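Local coordinates for oxysterol-binding protein homolog 1 (Saccharomyces cerevisiae, PDB 5H28) that carries sterols and other lipids between membranes, and is represented here by its ankyrin-repeat domain, whose repeats are needed to target it to the nucleus-vacuole junction through NVJ1, at residues D11-R14 with N20-D23; A55-I60 with V102-D107; E125-L130 with Q134-K139; L176-M181 with R203-H208. All blocks are in the same frame, centred on the assembly; numbering follows the deposited sequence.

Interaction 1 (D11-R14 with N20-D23); sequences DALR and NLQD
L21 on helix 18-28 meets both A12 and L13 of helix 2-15, and its two methyls share the work. L21 CD1 lies 4.2 Å from A12 CB, the stub that points toward helix 18-28. L21 CD2 meets L13 CD2 at 3.9 Å, the two leucine side chains lying askew to one another. L13 has its CA-CB bond aimed away from helix 18-28, and only the far branch of the isobutyl group swings back to L21. L21 instead sends CG out anti to its backbone N (chi1 172°), with its CB already directed at the partner helix.

Beside these methyls a single water bridges the helices. It donates to A12 O at 2.7 Å and accepts from N20 ND2 at 2.9 Å, so it ties the backbone of one helix to the amide of the other; A12 CB also touches N20 ND2. Further out, S17 OG bonds N20 N, while L13 reaches Y47, A48 and V51 of helix 44-51 and L21 touches I60 of helix 54-64.

No direct hydrogen bond joins the two segments of these consecutive helices: where A12 CA and L21 CA come within 5.9 Å, methyl contacts line the approach, and one water supplies the polar link.

Interaction 2 (A55-I60 with V102-D107); sequences AVIKEI and VAFLLD
F104 puts its ring against K58 and I57, and nearly everything that passes between helix 54-64 and helix 99-106 here passes through that one side chain. Walking along 102-107, V102 comes first and turns to other neighbours, M135 and M136 of helix 130-156 and L90 and A93 of helix 89-95. A103 likewise looks to helix 130-156, where it touches K139.

F104 then crosses the gap. Its CG stands anti to the backbone N (chi1 170°), which carries the ring out towards helix 54-64. The leading atom is F104 CZ, 4.0 Å from K58 CA and 4.2 Å from K58 CG; the two side chains cross at about a right angle. K58 continues extended past CG, so its ammonium end leads off from the ring and the aliphatic root does the touching. On the neighbouring corner, F104 CE2 reaches I57 CG2 at 4.5 Å, a looser contact. The backbones stay well apart, with K58 CA and F104 CA 8.2 Å from each other.

L105 follows, packing on L79 and L90, and L106 also lies on L90 and on K139. D107 closes the segment, its N bonded to F104 O at 3.1 Å.

Such side-by-side apposition of helices from successive repeats, here predicted repeats ANK 1 and ANK 2, is the stacking of an ankyrin solenoid.

Interaction 3 (E125-L130 with Q134-K139); sequences EMCKNL and QMMQVK
L130 O accepts a hydrogen bond from Q134 N at 2.8 Å, an i to i+4 bond in the first turn of helix 130-156, with the donor lying above the carbonyl plane (37° out of it) and the N-H...O angle at 152°. Q134 CB also sits close to L130 O, at 3.4 Å. Beyond CB the glutamine chain leaves the carbonyl, and its NE2 makes a weak bond back to N131 O.

The side-chain contact is between two sulfurs: C127 SG and M136 SD, 3.7 Å apart. Both residues direct their CB across the gap and hold the next atom anti to their own carbonyl carbon, so the thiol and the thioether converge between loop and helix. M136 runs straight out to SD and kinks at chi3 (76°), which turns CE out of line with the preceding chain.

Other residues line the sulfur pair. C127 also lies on A94 of helix 89-95 and on I132 and A133 in the first turn of helix 130-156, while M136 packs on A123. N129 OD1 accepts a hydrogen bond from N131 N, and a weak one from I132 N.

With N129 at the N-cap, the arrangement is that of a capped helix start, the incoming loop folding back over the first turns of the long helix 130-156.

Interaction 4 (L176-M181 with R203-H208); sequences LDINGM and RWLLEH
In the ankyrin domain a tight turn lays I178 on the C-terminal end of helix 199-207, which lies in predicted repeat ANK 3. The turn is a type I beta turn from D177 to G180, closed by G180 N to D177 O at 2.9 Å. It is braced by an Asx turn as well: N179 N donates a hydrogen bond to D177 OD1 at 2.9 Å, coming from well above the carboxylate plane.

I178 is the residue that crosses. Its CG1 runs anti to the backbone N (chi1 -168°) and chi2 is also extended, so CD1 becomes the reaching tip. I178 CD1 touches L205 CD2 at 3.9 Å and lies 3.8 Å from both L205 O and H208 O, beside the carbonyl oxygens near the end of the helix. L205 CD2 also meets the edge of the W204 ring, in its plane. H208 is laid across one face of that indole: H208 ND1 stands 3.4 Å above the W204 ring plane, over the centre.

Round about, V189 of helix 189-196 touches both I178 and L205. N179 fastens the turn to the segment following the helix, its OD1 accepting from D211 N and its ND2 donating to G209 O. W204 NE1 bonds E164 OE2.

Across the two segments themselves no hydrogen bond forms; a single isoleucine methyl makes the apolar contact, and the amide of N179 supplies polar ties just past the helix end.

Interactions 1 to 4 follow one another along the chain without overlap. Interactions 1 and 2 have centres 17 Å apart and share packing: L13 and L21 both meet V56 and I60, so helices 2-15, 18-28 and 54-64 form one block. Interaction 3 joins interaction 2 over another 17 Å step, through helix 99-106 packing on helix 130-156 and a long, weak ion pair between D107 and K139. Interaction 4 stands apart, 29 Å between centres from interaction 3 and 46 Å from interaction 1, across the chain's centre. The contacts thus run along an elongated helical domain, whose ankyrin repeats are required for targeting through NVJ1.

Interaction 1 (D11-R14 with N20-D23)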
loop_
_atom_site.group_PDB
_atom_site.type_symbol
_atom_site.label_atom_id
_atom_site.label_comp_id
_atom_site.label_asym_id
_atom_site.label_seq_id
_atom_site.Cartn_x
_atom_site.Cartn_y
_atom_site.Cartn_z
ATOM N N ASP A 11 -14.393 25.219 13.565
ATOM C CA ASP A 11 -14.891 26.554 13.249
ATOM C C ASP A 11 -14.105 27.150 12.089
ATOM O O ASP A 11 -14.682 27.722 11.160
ATOM C CB ASP A 11 -14.786 27.457 14.483
ATOM C CG ASP A 11 -15.549 28.761 14.322
ATOM O OD1 ASP A 11 -16.756 28.719 14.003
ATOM O OD2 ASP A 11 -14.945 29.833 14.523
ATOM N N ALA A 12 -12.786 27.006 12.138
ATOM C CA ALA A 12 -11.927 27.526 11.081
ATOM C C ALA A 12 -12.156 26.767 9.771
ATOM O O ALA A 12 -12.189 27.363 8.692
ATOM C CB ALA A 12 -10.462 27.425 11.501
ATOM N N LEU A 13 -12.317 25.452 9.865
ATOM C CA LEU A 13 -12.533 24.649 8.671
ATOM C C LEU A 13 -13.851 24.992 7.987
ATOM O O LEU A 13 -13.911 25.067 6.756
ATOM C CB LEU A 13 -12.480 23.157 9.020
ATOM C CG LEU A 13 -11.096 22.627 9.428
ATOM C CD1 LEU A 13 -11.222 21.220 9.981
ATOM C CD2 LEU A 13 -10.153 22.640 8.231
ATOM N N ARG A 14 -14.902 25.213 8.772
ATOM C CA ARG A 14 -16.199 25.551 8.196
ATOM C C ARG A 14 -16.146 26.883 7.465
ATOM O O ARG A 14 -16.817 27.066 6.446
ATOM C CB ARG A 14 -17.289 25.611 9.271
ATOM C CG ARG A 14 -17.596 24.284 9.937
ATOM C CD ARG A 14 -18.938 24.330 10.650
ATOM N NE ARG A 14 -19.145 23.162 11.500
ATOM C CZ ARG A 14 -18.651 23.036 12.728
ATOM N NH1 ARG A 14 -18.884 21.934 13.428
ATOM N NH2 ARG A 14 -17.939 24.021 13.262
ATOM N N ASN A 20 -6.382 31.490 6.597
ATOM C CA ASN A 20 -6.828 31.697 7.974
ATOM C C ASN A 20 -6.516 30.476 8.841
ATOM O O ASN A 20 -6.100 30.607 9.992
ATOM C CB ASN A 20 -8.331 31.986 7.993
ATOM C CG ASN A 20 -8.885 32.120 9.397
ATOM O OD1 ASN A 20 -8.522 33.034 10.141
ATOM N ND2 ASN A 20 -9.775 31.206 9.766
ATOM N N LEU A 21 -6.726 29.287 8.281
ATOM C CA LEU A 21 -6.451 28.043 8.994
ATOM C C LEU A 21 -4.962 27.946 9.317
ATOM O O LEU A 21 -4.575 27.612 10.435
ATOM C CB LEU A 21 -6.867 26.842 8.136
ATOM C CG LEU A 21 -6.462 25.465 8.671
ATOM C CD1 LEU A 21 -7.230 25.160 9.947
ATOM C CD2 LEU A 21 -6.736 24.399 7.619
ATOM N N GLN A 22 -4.134 28.245 8.321
ATOM C CA GLN A 22 -2.686 28.193 8.462
ATOM C C GLN A 22 -2.216 29.093 9.602
ATOM O O GLN A 22 -1.379 28.695 10.416
ATOM C CB GLN A 22 -2.044 28.617 7.142
ATOM C CG GLN A 22 -0.542 28.440 7.065
ATOM C CD GLN A 22 -0.034 28.575 5.642
ATOM O OE1 GLN A 22 -0.320 29.560 4.962
ATOM N NE2 GLN A 22 0.718 27.583 5.183
ATOM N N ASP A 23 -2.764 30.302 9.666
ATOM C CA ASP A 23 -2.393 31.239 10.715
ATOM C C ASP A 23 -2.889 30.761 12.077
ATOM O O ASP A 23 -2.192 30.894 13.081
ATOM C CB ASP A 23 -2.957 32.629 10.409
ATOM C CG ASP A 23 -2.158 33.359 9.346
ATOM O OD1 ASP A 23 -0.944 33.571 9.559
ATOM O OD2 ASP A 23 -2.739 33.726 8.302
HETATM O O HOH W 1 -10.810 29.489 7.700
#

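Interaction 2 (A55-I60 with V102-D107)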
loop_
_atom_site.group_PDB
_atom_site.type_symbol
_atom_site.label_atom_id
_atom_site.label_comp_id
_atom_site.label_asym_id
_atom_site.label_seq_id
_atom_site.Cartn_x
_atom_site.Cartn_y
_atom_site.Cartn_z
ATOM N N ALA A 55 -10.992 23.225 -1.860
ATOM C CA ALA A 55 -9.769 24.019 -1.877
ATOM C C ALA A 55 -8.963 23.845 -0.593
ATOM O O ALA A 55 -7.739 23.713 -0.632
ATOM C CB ALA A 55 -10.103 25.493 -2.092
ATOM N N VAL A 56 -9.657 23.841 0.541
ATOM C CA VAL A 56 -9.004 23.686 1.836
ATOM C C VAL A 56 -8.446 22.277 2.009
ATOM O O VAL A 56 -7.323 22.098 2.479
ATOM C CB VAL A 56 -9.983 24.010 2.982
ATOM C CG1 VAL A 56 -9.364 23.658 4.329
ATOM C CG2 VAL A 56 -10.333 25.492 2.938
ATOM N N ILE A 57 -9.231 21.274 1.638
ATOM C CA ILE A 57 -8.772 19.898 1.744
ATOM C C ILE A 57 -7.506 19.708 0.909
ATOM O O ILE A 57 -6.538 19.081 1.353
ATOM C CB ILE A 57 -9.880 18.929 1.291
ATOM C CG1 ILE A 57 -11.019 18.983 2.313
ATOM C CG2 ILE A 57 -9.329 17.510 1.137
ATOM C CD1 ILE A 57 -12.303 18.378 1.834
ATOM N N LYS A 58 -7.503 20.262 -0.298
ATOM C CA LYS A 58 -6.335 20.131 -1.151
ATOM C C LYS A 58 -5.101 20.788 -0.541
ATOM O O LYS A 58 -4.011 20.216 -0.573
ATOM C CB LYS A 58 -6.590 20.741 -2.525
ATOM C CG LYS A 58 -5.382 20.638 -3.411
ATOM C CD LYS A 58 -5.521 21.400 -4.696
ATOM C CE LYS A 58 -4.178 21.489 -5.391
ATOM N NZ LYS A 58 -4.200 22.371 -6.559
ATOM N N GLU A 59 -5.265 21.991 -0.001
ATOM C CA GLU A 59 -4.140 22.694 0.603
ATOM C C GLU A 59 -3.581 21.926 1.797
ATOM O O GLU A 59 -2.370 21.865 1.986
ATOM C CB GLU A 59 -4.549 24.099 1.052
ATOM C CG GLU A 59 -4.938 25.052 -0.073
ATOM C CD GLU A 59 -3.834 25.264 -1.090
ATOM O OE1 GLU A 59 -2.652 25.335 -0.697
ATOM O OE2 GLU A 59 -4.157 25.379 -2.289
ATOM N N ILE A 60 -4.461 21.345 2.606
ATOM C CA ILE A 60 -4.019 20.579 3.764
ATOM C C ILE A 60 -3.146 19.409 3.317
ATOM O O ILE A 60 -2.064 19.182 3.853
ATOM C CB ILE A 60 -5.230 20.031 4.556
ATOM C CG1 ILE A 60 -5.929 21.175 5.294
ATOM C CG2 ILE A 60 -4.775 18.962 5.543
ATOM C CD1 ILE A 60 -7.231 20.761 5.956
ATOM N N VAL A 102 -13.075 11.887 -2.690
ATOM C CA VAL A 102 -12.722 10.488 -2.870
ATOM C C VAL A 102 -11.752 10.343 -4.042
ATOM O O VAL A 102 -10.712 9.700 -3.918
ATOM C CB VAL A 102 -13.982 9.628 -3.141
ATOM C CG1 VAL A 102 -13.586 8.218 -3.556
ATOM C CG2 VAL A 102 -14.851 9.567 -1.892
ATOM N N ALA A 103 -12.090 10.944 -5.181
ATOM C CA ALA A 103 -11.234 10.854 -6.354
ATOM C C ALA A 103 -9.866 11.479 -6.102
ATOM O O ALA A 103 -8.841 10.933 -6.517
ATOM C CB ALA A 103 -11.907 11.523 -7.544
ATOM N N PHE A 104 -9.851 12.619 -5.417
ATOM C CA PHE A 104 -8.603 13.304 -5.107
ATOM C C PHE A 104 -7.722 12.424 -4.231
ATOM O O PHE A 104 -6.543 12.232 -4.513
ATOM C CB PHE A 104 -8.891 14.629 -4.392
ATOM C CG PHE A 104 -7.668 15.293 -3.823
ATOM C CD1 PHE A 104 -6.671 15.792 -4.656
ATOM C CD2 PHE A 104 -7.513 15.421 -2.445
ATOM C CE1 PHE A 104 -5.540 16.408 -4.126
ATOM C CE2 PHE A 104 -6.381 16.037 -1.905
ATOM C CZ PHE A 104 -5.395 16.531 -2.749
ATOM N N LEU A 105 -8.295 11.879 -3.165
ATOM C CA LEU A 105 -7.521 11.025 -2.278
ATOM C C LEU A 105 -6.975 9.791 -3.001
ATOM O O LEU A 105 -5.824 9.399 -2.790
ATOM C CB LEU A 105 -8.373 10.605 -1.076
ATOM C CG LEU A 105 -8.752 11.708 -0.083
ATOM C CD1 LEU A 105 -9.723 11.145 0.949
ATOM C CD2 LEU A 105 -7.502 12.266 0.591
ATOM N N LEU A 106 -7.789 9.186 -3.866
ATOM C CA LEU A 106 -7.354 8.001 -4.601
ATOM C C LEU A 106 -6.218 8.292 -5.579
ATOM O O LEU A 106 -5.537 7.371 -6.025
ATOM C CB LEU A 106 -8.535 7.363 -5.341
ATOM C CG LEU A 106 -9.531 6.636 -4.429
ATOM C CD1 LEU A 106 -10.717 6.137 -5.228
ATOM C CD2 LEU A 106 -8.827 5.477 -3.743
ATOM N N ASP A 107 -6.006 9.566 -5.903
ATOM C CA ASP A 107 -4.926 9.932 -6.818
ATOM C C ASP A 107 -3.628 10.285 -6.096
ATOM O O ASP A 107 -2.620 10.576 -6.735
ATOM C CB ASP A 107 -5.330 11.118 -7.702
ATOM C CG ASP A 107 -6.351 10.743 -8.760
ATOM O OD1 ASP A 107 -6.365 9.568 -9.190
ATOM O OD2 ASP A 107 -7.129 11.629 -9.174
#

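Interaction 3 (E125-L130 with Q134-K139)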
loop_
_atom_site.group_PDB
_atom_site.type_symbol
_atom_site.label_atom_id
_atom_site.label_comp_id
_atom_site.label_asym_id
_atom_site.label_seq_id
_atom_site.Cartn_x
_atom_site.Cartn_y
_atom_site.Cartn_z
ATOM N N GLU A 125 -16.923 0.272 0.598
ATOM C CA GLU A 125 -18.124 -0.334 1.160
ATOM C C GLU A 125 -18.935 0.645 2.000
ATOM O O GLU A 125 -20.032 0.315 2.450
ATOM C CB GLU A 125 -17.754 -1.538 2.022
ATOM C CG GLU A 125 -16.934 -2.587 1.306
ATOM C CD GLU A 125 -16.543 -3.715 2.228
ATOM O OE1 GLU A 125 -17.380 -4.610 2.481
ATOM O OE2 GLU A 125 -15.398 -3.695 2.717
ATOM N N MET A 126 -18.397 1.843 2.216
ATOM C CA MET A 126 -19.093 2.862 2.999
ATOM C C MET A 126 -20.036 3.667 2.110
ATOM O O MET A 126 -20.900 4.390 2.603
ATOM C CB MET A 126 -18.091 3.831 3.640
ATOM C CG MET A 126 -17.070 3.197 4.572
ATOM S SD MET A 126 -17.774 2.587 6.117
ATOM C CE MET A 126 -18.030 4.137 7.016
ATOM N N CYS A 127 -19.864 3.543 0.797
ATOM C CA CYS A 127 -20.685 4.286 -0.154
ATOM C C CYS A 127 -22.159 3.919 -0.184
ATOM O O CYS A 127 -22.522 2.746 -0.278
ATOM C CB CYS A 127 -20.146 4.122 -1.578
ATOM S SG CYS A 127 -18.523 4.806 -1.901
ATOM N N LYS A 128 -23.003 4.943 -0.105
ATOM C CA LYS A 128 -24.440 4.763 -0.199
ATOM C C LYS A 128 -24.717 5.070 -1.669
ATOM O O LYS A 128 -25.610 4.493 -2.288
ATOM C CB LYS A 128 -25.167 5.767 0.696
ATOM C CG LYS A 128 -26.672 5.583 0.755
ATOM C CD LYS A 128 -27.307 6.627 1.664
ATOM C CE LYS A 128 -28.812 6.439 1.761
ATOM N NZ LYS A 128 -29.164 5.094 2.296
ATOM N N ASN A 129 -23.918 5.982 -2.217
ATOM C CA ASN A 129 -24.016 6.390 -3.617
ATOM C C ASN A 129 -23.163 5.408 -4.422
ATOM O O ASN A 129 -21.933 5.490 -4.410
ATOM C CB ASN A 129 -23.468 7.813 -3.781
ATOM C CG ASN A 129 -23.615 8.336 -5.194
ATOM O OD1 ASN A 129 -23.568 7.569 -6.150
ATOM N ND2 ASN A 129 -23.776 9.648 -5.333
ATOM N N LEU A 130 -23.811 4.486 -5.127
ATOM C CA LEU A 130 -23.076 3.485 -5.894
ATOM C C LEU A 130 -22.326 4.028 -7.106
ATOM O O LEU A 130 -21.483 3.330 -7.675
ATOM C CB LEU A 130 -24.007 2.342 -6.304
ATOM C CG LEU A 130 -24.616 1.589 -5.116
ATOM C CD1 LEU A 130 -25.467 0.442 -5.636
ATOM C CD2 LEU A 130 -23.513 1.061 -4.199
ATOM N N GLN A 134 -18.676 2.901 -7.860
ATOM C CA GLN A 134 -18.214 2.450 -9.167
ATOM C C GLN A 134 -16.916 3.151 -9.555
ATOM O O GLN A 134 -15.987 2.522 -10.065
ATOM C CB GLN A 134 -19.301 2.699 -10.220
ATOM C CG GLN A 134 -18.885 2.348 -11.635
ATOM C CD GLN A 134 -18.247 3.511 -12.364
ATOM O OE1 GLN A 134 -17.623 3.335 -13.409
ATOM N NE2 GLN A 134 -18.411 4.716 -11.823
ATOM N N MET A 135 -16.850 4.452 -9.298
ATOM C CA MET A 135 -15.660 5.233 -9.607
ATOM C C MET A 135 -14.467 4.717 -8.803
ATOM O O MET A 135 -13.347 4.638 -9.312
ATOM C CB MET A 135 -15.924 6.712 -9.309
ATOM C CG MET A 135 -14.715 7.624 -9.431
ATOM S SD MET A 135 -13.833 7.814 -7.871
ATOM C CE MET A 135 -14.984 8.828 -6.953
ATOM N N MET A 136 -14.705 4.352 -7.548
ATOM C CA MET A 136 -13.632 3.837 -6.704
ATOM C C MET A 136 -13.150 2.489 -7.221
ATOM O O MET A 136 -11.954 2.194 -7.193
ATOM C CB MET A 136 -14.114 3.697 -5.260
ATOM C CG MET A 136 -14.451 5.032 -4.605
ATOM S SD MET A 136 -15.006 4.826 -2.896
ATOM C CE MET A 136 -13.456 4.495 -2.069
ATOM N N GLN A 137 -14.090 1.677 -7.699
ATOM C CA GLN A 137 -13.774 0.355 -8.226
ATOM C C GLN A 137 -12.930 0.471 -9.488
ATOM O O GLN A 137 -11.949 -0.254 -9.657
ATOM C CB GLN A 137 -15.068 -0.403 -8.540
ATOM C CG GLN A 137 -14.857 -1.798 -9.101
ATOM C CD GLN A 137 -14.215 -2.735 -8.101
ATOM O OE1 GLN A 137 -14.767 -2.992 -7.029
ATOM N NE2 GLN A 137 -13.041 -3.254 -8.445
ATOM N N VAL A 138 -13.316 1.384 -10.371
ATOM C CA VAL A 138 -12.585 1.583 -11.612
ATOM C C VAL A 138 -11.194 2.141 -11.333
ATOM O O VAL A 138 -10.215 1.695 -11.930
ATOM C CB VAL A 138 -13.353 2.524 -12.566
ATOM C CG1 VAL A 138 -12.530 2.792 -13.818
ATOM C CG2 VAL A 138 -14.684 1.888 -12.948
ATOM N N LYS A 139 -11.093 3.104 -10.419
ATOM C CA LYS A 139 -9.787 3.669 -10.095
ATOM C C LYS A 139 -8.884 2.601 -9.488
ATOM O O LYS A 139 -7.692 2.537 -9.789
ATOM C CB LYS A 139 -9.927 4.854 -9.135
ATOM C CG LYS A 139 -10.319 6.150 -9.829
ATOM C CD LYS A 139 -10.339 7.309 -8.852
ATOM C CE LYS A 139 -10.501 8.637 -9.570
ATOM N NZ LYS A 139 -9.339 8.925 -10.464
#

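Interaction 4 (L176-M181 with R203-H208)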
loop_
_atom_site.group_PDB
_atom_site.type_symbol
_atom_site.label_atom_id
_atom_site.label_comp_id
_atom_site.label_asym_id
_atom_site.label_seq_id
_atom_site.Cartn_x
_atom_site.Cartn_y
_atom_site.Cartn_z
ATOM N N LEU A 176 -1.205 -6.119 -4.703
ATOM C CA LEU A 176 -0.228 -6.807 -5.539
ATOM C C LEU A 176 0.122 -8.104 -4.824
ATOM O O LEU A 176 0.776 -8.091 -3.783
ATOM C CB LEU A 176 1.040 -5.970 -5.736
ATOM C CG LEU A 176 2.152 -6.699 -6.507
ATOM C CD1 LEU A 176 1.668 -7.042 -7.914
ATOM C CD2 LEU A 176 3.395 -5.829 -6.579
ATOM N N ASP A 177 -0.338 -9.220 -5.376
ATOM C CA ASP A 177 -0.079 -10.526 -4.787
ATOM C C ASP A 177 1.122 -11.165 -5.469
ATOM O O ASP A 177 1.049 -11.566 -6.631
ATOM C CB ASP A 177 -1.314 -11.417 -4.939
ATOM C CG ASP A 177 -1.144 -12.777 -4.291
ATOM O OD1 ASP A 177 -0.116 -13.010 -3.619
ATOM O OD2 ASP A 177 -2.051 -13.618 -4.454
ATOM N N ILE A 178 2.224 -11.258 -4.734
ATOM C CA ILE A 178 3.451 -11.838 -5.264
ATOM C C ILE A 178 3.218 -13.289 -5.691
ATOM O O ILE A 178 3.925 -13.811 -6.549
ATOM C CB ILE A 178 4.592 -11.756 -4.208
ATOM C CG1 ILE A 178 5.937 -12.089 -4.854
ATOM C CG2 ILE A 178 4.302 -12.687 -3.039
ATOM C CD1 ILE A 178 7.120 -11.838 -3.941
ATOM N N ASN A 179 2.209 -13.928 -5.106
ATOM C CA ASN A 179 1.889 -15.312 -5.437
ATOM C C ASN A 179 0.764 -15.473 -6.449
ATOM O O ASN A 179 0.395 -16.593 -6.802
ATOM C CB ASN A 179 1.541 -16.082 -4.163
ATOM C CG ASN A 179 2.735 -16.260 -3.263
ATOM O OD1 ASN A 179 3.762 -16.790 -3.684
ATOM N ND2 ASN A 179 2.616 -15.814 -2.017
ATOM N N GLY A 180 0.224 -14.356 -6.921
ATOM C CA GLY A 180 -0.855 -14.420 -7.885
ATOM C C GLY A 180 -0.384 -14.408 -9.325
ATOM O O GLY A 180 0.775 -14.112 -9.613
ATOM N N MET A 181 -1.290 -14.739 -10.235
ATOM C CA MET A 181 -0.973 -14.759 -11.655
ATOM C C MET A 181 -1.034 -13.343 -12.205
ATOM O O MET A 181 -1.992 -12.608 -11.955
ATOM C CB MET A 181 -1.970 -15.644 -12.401
ATOM C CG MET A 181 -2.046 -17.056 -11.858
ATOM S SD MET A 181 -3.281 -18.055 -12.700
ATOM C CE MET A 181 -4.739 -17.632 -11.758
ATOM N N ARG A 203 15.822 -16.183 -4.267
ATOM C CA ARG A 203 15.999 -16.015 -2.826
ATOM C C ARG A 203 15.311 -14.739 -2.351
ATOM O O ARG A 203 14.644 -14.735 -1.316
ATOM C CB ARG A 203 17.488 -15.955 -2.467
ATOM C CG ARG A 203 18.245 -17.258 -2.660
ATOM C CD ARG A 203 19.729 -17.063 -2.360
ATOM N NE ARG A 203 20.517 -18.258 -2.657
ATOM C CZ ARG A 203 20.498 -19.372 -1.934
ATOM N NH1 ARG A 203 19.731 -19.455 -0.855
ATOM N NH2 ARG A 203 21.235 -20.412 -2.298
ATOM N N TRP A 204 15.469 -13.660 -3.111
ATOM C CA TRP A 204 14.861 -12.379 -2.759
ATOM C C TRP A 204 13.339 -12.503 -2.734
ATOM O O TRP A 204 12.677 -12.026 -1.816
ATOM C CB TRP A 204 15.265 -11.302 -3.771
ATOM C CG TRP A 204 14.916 -9.900 -3.339
ATOM C CD1 TRP A 204 15.716 -9.027 -2.654
ATOM C CD2 TRP A 204 13.672 -9.220 -3.551
ATOM N NE1 TRP A 204 15.048 -7.847 -2.431
ATOM C CE2 TRP A 204 13.791 -7.937 -2.969
ATOM C CE3 TRP A 204 12.467 -9.570 -4.175
ATOM C CZ2 TRP A 204 12.749 -7.002 -2.992
ATOM C CZ3 TRP A 204 11.431 -8.639 -4.197
ATOM C CH2 TRP A 204 11.580 -7.370 -3.608
ATOM N N LEU A 205 12.784 -13.153 -3.751
ATOM C CA LEU A 205 11.341 -13.324 -3.828
ATOM C C LEU A 205 10.814 -14.153 -2.662
ATOM O O LEU A 205 9.799 -13.803 -2.057
ATOM C CB LEU A 205 10.968 -13.971 -5.164
ATOM C CG LEU A 205 11.204 -13.081 -6.391
ATOM C CD1 LEU A 205 11.081 -13.916 -7.650
ATOM C CD2 LEU A 205 10.208 -11.921 -6.396
ATOM N N LEU A 206 11.509 -15.239 -2.336
ATOM C CA LEU A 206 11.099 -16.097 -1.232
ATOM C C LEU A 206 11.106 -15.329 0.082
ATOM O O LEU A 206 10.203 -15.489 0.902
ATOM C CB LEU A 206 12.029 -17.311 -1.123
ATOM C CG LEU A 206 11.767 -18.507 -2.046
ATOM C CD1 LEU A 206 10.486 -19.200 -1.630
ATOM C CD2 LEU A 206 11.679 -18.059 -3.480
ATOM N N GLU A 207 12.114 -14.486 0.282
ATOM C CA GLU A 207 12.193 -13.720 1.520
ATOM C C GLU A 207 11.138 -12.621 1.584
ATOM O O GLU A 207 10.873 -12.070 2.652
ATOM C CB GLU A 207 13.596 -13.123 1.704
ATOM C CG GLU A 207 14.049 -12.177 0.611
ATOM C CD GLU A 207 15.405 -11.558 0.904
ATOM O OE1 GLU A 207 15.509 -10.790 1.883
ATOM O OE2 GLU A 207 16.367 -11.844 0.156
ATOM N N HIS A 208 10.528 -12.307 0.444
ATOM C CA HIS A 208 9.496 -11.280 0.412
ATOM C C HIS A 208 8.076 -11.813 0.251
ATOM O O HIS A 208 7.185 -11.094 -0.199
ATOM C CB HIS A 208 9.795 -10.249 -0.679
ATOM C CG HIS A 208 10.906 -9.313 -0.324
ATOM N ND1 HIS A 208 12.231 -9.685 -0.356
ATOM C CD2 HIS A 208 10.883 -8.039 0.133
ATOM C CE1 HIS A 208 12.978 -8.681 0.067
ATOM N NE2 HIS A 208 12.185 -7.670 0.370
#